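Local coordinates for glycoside hydrolase family protein (Novosphingobium sp. PP1Y, PDB 6Q2F), which probably cleaves terminal alpha-L-rhamnose from rhamnosylated compounds by hydrolysing the glycosidic bond, as an alpha-L-rhamnosidase, at residues A986-A991 with V1136-E1141; R1033-T1038 with G1086-E1091. All coordinates share one frame; numbering follows the deposited sequence.

Contact 1: A986-A991 with V1136-E1141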
ATOM      1  N   ALA A 986      28.079  40.863  -7.100  1.00 58.65           N
ATOM      2  CA  ALA A 986      27.825  41.669  -5.919  1.00 55.19           C
ATOM      3  C   ALA A 986      27.143  40.797  -4.878  1.00 48.51           C
ATOM      4  O   ALA A 986      26.524  39.777  -5.206  1.00 44.05           O
ATOM      5  CB  ALA A 986      26.960  42.891  -6.242  1.00 53.36           C
ATOM      6  N   THR A 987      27.287  41.201  -3.620  1.00 48.62           N
ATOM      7  CA  THR A 987      26.505  40.656  -2.524  1.00 52.63           C
ATOM      8  C   THR A 987      25.517  41.729  -2.099  1.00 54.90           C
ATOM      9  O   THR A 987      25.918  42.859  -1.796  1.00 52.19           O
ATOM     10  CB  THR A 987      27.392  40.245  -1.351  1.00 57.62           C
ATOM     11  OG1 THR A 987      28.172  39.098  -1.716  1.00 54.85           O
ATOM     12  CG2 THR A 987      26.536  39.916  -0.126  1.00 59.36           C
ATOM     13  N   LEU A 988      24.239  41.413  -2.069  1.00 51.89           N
ATOM     14  CA  LEU A 988      23.273  42.392  -1.655  1.00 50.71           C
ATOM     15  C   LEU A 988      23.172  42.389  -0.150  1.00 53.76           C
ATOM     16  O   LEU A 988      22.231  41.908   0.405  1.00 45.29           O
ATOM     17  CB  LEU A 988      21.930  42.123  -2.274  1.00 50.72           C
ATOM     18  CG  LEU A 988      21.953  42.099  -3.779  1.00 56.06           C
ATOM     19  CD1 LEU A 988      20.567  42.183  -4.325  1.00 50.86           C
ATOM     20  CD2 LEU A 988      22.776  43.224  -4.342  1.00 61.47           C
ATOM     21  N   ASP A 989      24.195  42.925   0.484  1.00 51.07           N
ATOM     22  CA  ASP A 989      24.293  43.063   1.916  1.00 63.10           C
ATOM     23  C   ASP A 989      23.689  44.422   2.188  1.00 71.64           C
ATOM     24  O   ASP A 989      23.048  44.972   1.318  1.00 79.18           O
ATOM     25  CB  ASP A 989      25.740  43.024   2.365  1.00 60.50           C
ATOM     26  CG  ASP A 989      26.603  44.014   1.631  1.00 64.44           C
ATOM     27  OD1 ASP A 989      26.096  44.754   0.806  1.00 71.18           O
ATOM     28  OD2 ASP A 989      27.795  44.053   1.881  1.00 63.00           O
ATOM     29  N   GLY A 990      23.880  44.963   3.374  1.00 61.55           N
ATOM     30  CA  GLY A 990      23.303  46.248   3.663  1.00 59.73           C
ATOM     31  C   GLY A 990      21.903  46.129   4.198  1.00 62.81           C
ATOM     32  O   GLY A 990      21.498  45.082   4.649  1.00 52.92           O
ATOM     33  N   ALA A 991      21.185  47.232   4.146  1.00 51.89           N
ATOM     34  CA  ALA A 991      19.859  47.338   4.747  1.00 51.40           C
ATOM     35  C   ALA A 991      18.758  46.775   3.856  1.00 48.69           C
ATOM     36  O   ALA A 991      18.776  46.944   2.638  1.00 56.04           O
ATOM     37  CB  ALA A 991      19.543  48.797   5.081  1.00 54.89           C
ATOM     38  N   VAL A1136      22.586  37.092  -0.099  1.00 48.24           N
ATOM     39  CA  VAL A1136      21.951  37.284  -1.395  1.00 48.27           C
ATOM     40  C   VAL A1136      23.013  37.800  -2.357  1.00 54.39           C
ATOM     41  O   VAL A1136      23.622  38.853  -2.115  1.00 46.16           O
ATOM     42  CB  VAL A1136      20.766  38.257  -1.304  1.00 44.96           C
ATOM     43  CG1 VAL A1136      20.102  38.392  -2.668  1.00 41.57           C
ATOM     44  CG2 VAL A1136      19.750  37.791  -0.242  1.00 34.98           C
ATOM     45  N   ARG A1137      23.230  37.071  -3.452  1.00 49.66           N
ATOM     46  CA  ARG A1137      24.323  37.369  -4.366  1.00 52.13           C
ATOM     47  C   ARG A1137      23.827  37.445  -5.801  1.00 49.00           C
ATOM     48  O   ARG A1137      22.919  36.705  -6.202  1.00 51.46           O
ATOM     49  CB  ARG A1137      25.426  36.320  -4.267  1.00 54.12           C
ATOM     50  CG  ARG A1137      25.996  36.165  -2.884  1.00 54.34           C
ATOM     51  CD  ARG A1137      27.135  35.186  -2.923  1.00 54.06           C
ATOM     52  NE  ARG A1137      26.704  33.935  -3.516  1.00 60.72           N
ATOM     53  CZ  ARG A1137      27.523  32.947  -3.847  1.00 67.61           C
ATOM     54  NH1 ARG A1137      28.827  33.076  -3.631  1.00 69.82           N
ATOM     55  NH2 ARG A1137      27.037  31.838  -4.386  1.00 59.89           N
ATOM     56  N   LEU A1138      24.416  38.362  -6.557  1.00 47.26           N
ATOM     57  CA  LEU A1138      24.255  38.415  -8.000  1.00 45.86           C
ATOM     58  C   LEU A1138      25.417  37.669  -8.628  1.00 52.14           C
ATOM     59  O   LEU A1138      26.575  37.871  -8.245  1.00 49.58           O
ATOM     60  CB  LEU A1138      24.232  39.859  -8.507  1.00 49.86           C
ATOM     61  CG  LEU A1138      22.902  40.619  -8.518  1.00 52.70           C
ATOM     62  CD1 LEU A1138      22.077  40.288  -7.314  1.00 56.35           C
ATOM     63  CD2 LEU A1138      23.163  42.109  -8.566  1.00 43.81           C
ATOM     64  N   ILE A1139      25.107  36.802  -9.592  1.00 47.63           N
ATOM     65  CA  ILE A1139      26.087  35.901 -10.185  1.00 50.67           C
ATOM     66  C   ILE A1139      25.943  35.921 -11.702  1.00 52.15           C
ATOM     67  O   ILE A1139      24.850  35.684 -12.232  1.00 40.89           O
ATOM     68  CB  ILE A1139      25.918  34.469  -9.649  1.00 53.08           C
ATOM     69  CG1 ILE A1139      26.153  34.415  -8.136  1.00 53.09           C
ATOM     70  CG2 ILE A1139      26.872  33.533 -10.360  1.00 48.94           C
ATOM     71  CD1 ILE A1139      25.789  33.042  -7.549  1.00 50.78           C
ATOM     72  N   GLU A1140      27.042  36.149 -12.397  1.00 52.64           N
ATOM     73  CA  GLU A1140      27.056  36.149 -13.838  1.00 60.87           C
ATOM     74  C   GLU A1140      27.713  34.904 -14.411  1.00 66.93           C
ATOM     75  O   GLU A1140      28.606  34.345 -13.827  1.00 61.89           O
ATOM     76  CB  GLU A1140      27.808  37.368 -14.355  1.00 60.91           C
ATOM     77  CG  GLU A1140      26.996  38.643 -14.327  1.00 77.43           C
ATOM     78  CD  GLU A1140      27.663  39.839 -14.990  1.00 88.03           C
ATOM     79  OE1 GLU A1140      28.095  40.751 -14.248  1.00 87.78           O
ATOM     80  OE2 GLU A1140      27.745  39.864 -16.230  1.00 94.55           O
ATOM     81  N   GLU A1141      27.258  34.484 -15.578  1.00 78.33           N
ATOM     82  CA  GLU A1141      27.842  33.343 -16.284  1.00 84.44           C
ATOM     83  C   GLU A1141      28.975  33.783 -17.210  1.00 89.26           C
ATOM     84  O   GLU A1141      30.155  33.723 -16.854  1.00 93.21           O
ATOM     85  CB  GLU A1141      26.778  32.610 -17.096  1.00 89.16           C
ATOM     86  CG  GLU A1141      26.310  33.384 -18.328  1.00 99.87           C
ATOM     87  CD  GLU A1141      25.388  32.560 -19.226  1.00109.89           C
ATOM     88  OE1 GLU A1141      25.419  31.313 -19.132  1.00112.96           O
ATOM     89  OE2 GLU A1141      24.625  33.155 -20.023  1.00112.72           O
TER
HETATM   90  O   HOH W   1      23.131  39.444   1.402  1.00 47.65           O
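Ala986 and Thr987 form the end of an outermost strand in a four-stranded antiparallel sheet, one layer of a beta-sandwich resembling the galactose-binding domains of glycoside hydrolases, and they pair there with Leu1138 and Arg1137. Ala986 and Leu1138 are a hydrogen-bonded pair: Leu1138 N donates to Ala986 O over 2.9 Å at an N-H...O angle of 158°. Thr987 and Arg1137 form the adjacent non-hydrogen-bonded pair, and on their face of the sheet Thr987 OG1 lies 3.8 Å from Arg1137 CG. Although Leu988 has already left the strand and is the centre of an inverse gamma turn, its N reaches Val1136 O at a short 2.6 Å, almost in line with the carbonyl bond. Leu988 is buried; its CB points toward the strand of Val1136 and Leu1138, with CG beside its own backbone N (chi1 -58°). Leu988 CD1 thereby meets Leu1138 CD1 at 3.8 Å, the two side chains crossing at about a right angle, while Leu988 CB lies 4.2 Å from Val1136 CB. Arg1033 and Phe1035 of the facing sheet also touch Leu988. Without CG and the two methyls, as with an alanine here, a gap would probably open beside Leu1138 CD1 and Phe1035. Beyond the last direct bond, one water bridges the backbones, donating to Leu988 O and accepting from Val1136 N, 2.8 Å from each atom.

Contact 2: R1033-T1038 with G1086-E1091; sequences RNFRVT and GQNTLE
Phe1035 takes a chi1 of 69°, with CG wedged between its backbone N and carbonyl carbon, which lays one face of the phenyl ring against Asn1088 CB, while the chi1 of Asn1088 (-64°) sets its amide beside Val1037. Asn1088 CB lies 3.8 Å from the centroid of the Phe1035 ring, a CH-pi contact, with ring and amide planes 29° apart. Phe1035 CE1 also packs against Leu1090 CB at 3.7 Å. The amide of Asn1088 crosses Val1037 at about a right angle, with ND2 3.4 Å from Val1037 CG2 and giving a weak hydrogen bond to Phe1035 O. Its OD1 accepts from Arg1084 N and Asn1063 ND2, which hold the amide from outside the pair. The strands are central neighbours in the six-stranded antiparallel sheet of the galactose-binding-like beta-sandwich. Their hydrogen-bonded pairs are Arg1033 with Leu1090, Phe1035 with Asn1088, and Val1037 with Gly1086; Asn1088 N to Phe1035 O is 2.7 Å, and Gly1086 N to Val1037 O is 2.9 Å. The other face carries polar groups: Asn1034 and Thr1089 lie side by side, pointing the same way, with Asn1034 OD1 3.4 Å from Thr1089 CG2, and Gln1087 OE1 stands 3.8 Å from Arg1036 CB.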
ATOM      1  N   ARG A1033      14.239  46.287  -1.312  1.00 58.14           N
ATOM      2  CA  ARG A1033      15.577  46.833  -1.501  1.00 57.62           C
ATOM      3  C   ARG A1033      15.711  47.250  -2.959  1.00 62.30           C
ATOM      4  O   ARG A1033      14.974  46.763  -3.829  1.00 62.57           O
ATOM      5  CB  ARG A1033      16.630  45.770  -1.156  1.00 60.92           C
ATOM      6  CG  ARG A1033      18.036  46.253  -0.961  1.00 69.95           C
ATOM      7  CD  ARG A1033      18.969  45.048  -1.014  1.00 53.89           C
ATOM      8  NE  ARG A1033      20.342  45.356  -0.621  1.00 48.75           N
ATOM      9  CZ  ARG A1033      21.174  46.086  -1.350  1.00 62.12           C
ATOM     10  NH1 ARG A1033      20.766  46.605  -2.497  1.00 74.06           N
ATOM     11  NH2 ARG A1033      22.412  46.307  -0.932  1.00 71.82           N
ATOM     12  N   ASN A1034      16.657  48.154  -3.215  1.00 56.70           N
ATOM     13  CA  ASN A1034      17.139  48.470  -4.556  1.00 52.14           C
ATOM     14  C   ASN A1034      18.537  47.902  -4.754  1.00 49.29           C
ATOM     15  O   ASN A1034      19.238  47.579  -3.793  1.00 52.39           O
ATOM     16  CB  ASN A1034      17.176  49.984  -4.800  1.00 47.77           C
ATOM     17  CG  ASN A1034      15.800  50.590  -4.836  1.00 48.16           C
ATOM     18  OD1 ASN A1034      14.894  50.044  -5.468  1.00 55.48           O
ATOM     19  ND2 ASN A1034      15.617  51.697  -4.140  1.00 48.06           N
ATOM     20  N   PHE A1035      18.940  47.789  -6.020  1.00 41.52           N
ATOM     21  CA  PHE A1035      20.273  47.314  -6.349  1.00 43.06           C
ATOM     22  C   PHE A1035      20.628  47.759  -7.763  1.00 45.93           C
ATOM     23  O   PHE A1035      19.753  47.923  -8.615  1.00 48.83           O
ATOM     24  CB  PHE A1035      20.379  45.787  -6.194  1.00 41.14           C
ATOM     25  CG  PHE A1035      19.610  44.990  -7.212  1.00 43.18           C
ATOM     26  CD1 PHE A1035      18.251  44.783  -7.074  1.00 46.62           C
ATOM     27  CD2 PHE A1035      20.265  44.396  -8.278  1.00 41.99           C
ATOM     28  CE1 PHE A1035      17.543  44.016  -7.998  1.00 41.33           C
ATOM     29  CE2 PHE A1035      19.568  43.615  -9.206  1.00 42.16           C
ATOM     30  CZ  PHE A1035      18.205  43.437  -9.066  1.00 42.62           C
ATOM     31  N   ARG A1036      21.922  47.968  -7.991  1.00 43.67           N
ATOM     32  CA  ARG A1036      22.425  48.500  -9.250  1.00 46.81           C
ATOM     33  C   ARG A1036      22.925  47.377 -10.151  1.00 48.29           C
ATOM     34  O   ARG A1036      23.534  46.409  -9.685  1.00 50.55           O
ATOM     35  CB  ARG A1036      23.549  49.533  -9.028  1.00 49.57           C
ATOM     36  CG  ARG A1036      24.421  49.792 -10.274  1.00 47.35           C
ATOM     37  CD  ARG A1036      25.030  51.223 -10.377  1.00 46.06           C
ATOM     38  NE  ARG A1036      26.473  51.278 -10.171  1.00 52.03           N
ATOM     39  CZ  ARG A1036      27.380  51.651 -11.076  1.00 50.30           C
ATOM     40  NH1 ARG A1036      27.042  52.016 -12.304  1.00 50.14           N
ATOM     41  NH2 ARG A1036      28.650  51.674 -10.739  1.00 50.19           N
ATOM     42  N   VAL A1037      22.660  47.521 -11.447  1.00 44.00           N
ATOM     43  CA  VAL A1037      23.091  46.578 -12.469  1.00 46.87           C
ATOM     44  C   VAL A1037      23.863  47.370 -13.518  1.00 51.54           C
ATOM     45  O   VAL A1037      23.385  48.407 -13.992  1.00 51.64           O
ATOM     46  CB  VAL A1037      21.889  45.845 -13.096  1.00 43.24           C
ATOM     47  CG1 VAL A1037      22.309  45.023 -14.298  1.00 54.05           C
ATOM     48  CG2 VAL A1037      21.197  44.977 -12.061  1.00 43.60           C
ATOM     49  N   THR A1038      25.065  46.909 -13.846  1.00 54.06           N
ATOM     50  CA  THR A1038      25.859  47.563 -14.879  1.00 49.62           C
ATOM     51  C   THR A1038      26.216  46.584 -15.984  1.00 59.82           C
ATOM     52  O   THR A1038      27.395  46.379 -16.274  1.00 78.66           O
ATOM     53  CB  THR A1038      27.156  48.133 -14.308  1.00 53.50           C
ATOM     54  OG1 THR A1038      28.071  47.047 -14.116  1.00 59.76           O
ATOM     55  CG2 THR A1038      26.912  48.808 -12.976  1.00 51.66           C
ATOM     56  N   GLY A1086      21.296  50.325 -14.377  1.00 47.82           N
ATOM     57  CA  GLY A1086      21.153  51.255 -13.268  1.00 43.76           C
ATOM     58  C   GLY A1086      20.427  50.683 -12.067  1.00 44.27           C
ATOM     59  O   GLY A1086      20.609  49.514 -11.721  1.00 41.95           O
ATOM     60  N   GLN A1087      19.599  51.495 -11.415  1.00 47.00           N
ATOM     61  CA  GLN A1087      18.916  51.050 -10.214  1.00 47.87           C
ATOM     62  C   GLN A1087      17.738  50.150 -10.558  1.00 46.44           C
ATOM     63  O   GLN A1087      16.960  50.440 -11.474  1.00 48.67           O
ATOM     64  CB  GLN A1087      18.430  52.247  -9.400  1.00 62.70           C
ATOM     65  CG  GLN A1087      18.367  51.988  -7.889  1.00 71.10           C
ATOM     66  CD  GLN A1087      19.729  52.129  -7.215  1.00 75.41           C
ATOM     67  OE1 GLN A1087      20.768  51.882  -7.821  1.00 67.83           O
ATOM     68  NE2 GLN A1087      19.720  52.558  -5.958  1.00 89.60           N
ATOM     69  N   ASN A1088      17.617  49.054  -9.808  1.00 42.02           N
ATOM     70  CA  ASN A1088      16.555  48.069  -9.954  1.00 42.43           C
ATOM     71  C   ASN A1088      15.864  47.886  -8.610  1.00 47.35           C
ATOM     72  O   ASN A1088      16.517  47.913  -7.562  1.00 44.47           O
ATOM     73  CB  ASN A1088      17.103  46.715 -10.413  1.00 37.91           C
ATOM     74  CG  ASN A1088      17.727  46.761 -11.803  1.00 45.29           C
ATOM     75  OD1 ASN A1088      17.211  46.162 -12.749  1.00 39.90           O
ATOM     76  ND2 ASN A1088      18.846  47.476 -11.930  1.00 44.72           N
ATOM     77  N   THR A1089      14.548  47.676  -8.635  1.00 41.33           N
ATOM     78  CA  THR A1089      13.823  47.375  -7.416  1.00 44.20           C
ATOM     79  C   THR A1089      13.779  45.864  -7.246  1.00 42.18           C
ATOM     80  O   THR A1089      13.729  45.114  -8.226  1.00 44.10           O
ATOM     81  CB  THR A1089      12.414  47.975  -7.433  1.00 46.59           C
ATOM     82  OG1 THR A1089      11.617  47.321  -8.412  1.00 57.39           O
ATOM     83  CG2 THR A1089      12.479  49.490  -7.784  1.00 41.70           C
ATOM     84  N   LEU A1090      13.832  45.429  -5.993  1.00 37.24           N
ATOM     85  CA  LEU A1090      13.861  44.020  -5.630  1.00 34.85           C
ATOM     86  C   LEU A1090      12.855  43.824  -4.508  1.00 44.96           C
ATOM     87  O   LEU A1090      12.907  44.533  -3.498  1.00 39.08           O
ATOM     88  CB  LEU A1090      15.264  43.593  -5.177  1.00 35.23           C
ATOM     89  CG  LEU A1090      15.459  42.146  -4.710  1.00 34.39           C
ATOM     90  CD1 LEU A1090      15.134  41.152  -5.828  1.00 33.37           C
ATOM     91  CD2 LEU A1090      16.918  41.947  -4.275  1.00 35.90           C
ATOM     92  N   GLU A1091      11.935  42.882  -4.694  1.00 42.77           N
ATOM     93  CA  GLU A1091      10.978  42.502  -3.661  1.00 41.89           C
ATOM     94  C   GLU A1091      10.955  40.989  -3.579  1.00 40.00           C
ATOM     95  O   GLU A1091      10.838  40.314  -4.605  1.00 38.46           O
ATOM     96  CB  GLU A1091       9.560  43.011  -3.953  1.00 51.58           C
ATOM     97  CG  GLU A1091       9.463  44.419  -4.498  1.00 60.80           C
ATOM     98  CD  GLU A1091       8.018  44.833  -4.690  1.00 79.91           C
ATOM     99  OE1 GLU A1091       7.196  44.550  -3.781  1.00 81.56           O
ATOM    100  OE2 GLU A1091       7.706  45.408  -5.757  1.00 88.41           O
TER

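The two contacts belong to opposing sheets of one sandwich, their centres about 11 Å apart. Contact 1 joins an outermost strand to its neighbour over a short register, burying 310 Å² between its segments; contact 2 pairs two inner strands through five bridges and buries 540 Å². Both are partly buried: Leu988, Val1136 and Leu1138, like Phe1035, Asn1088 and Leu1090, are buried, whereas Thr987, Asn1034, Arg1036, Gln1087 and Thr1089 are exposed on the outer faces. In the shared interior Leu1138 CD2 meets Phe1035 CD2, and Leu988 CD1 meets Leu1090 CD2, each at 3.7 Å. Where the chain leaves the strand of contact 1 and passes to the other sheet, Asp989 O probably accepts a hydrogen bond from Arg1033 NH2 at 2.7 Å.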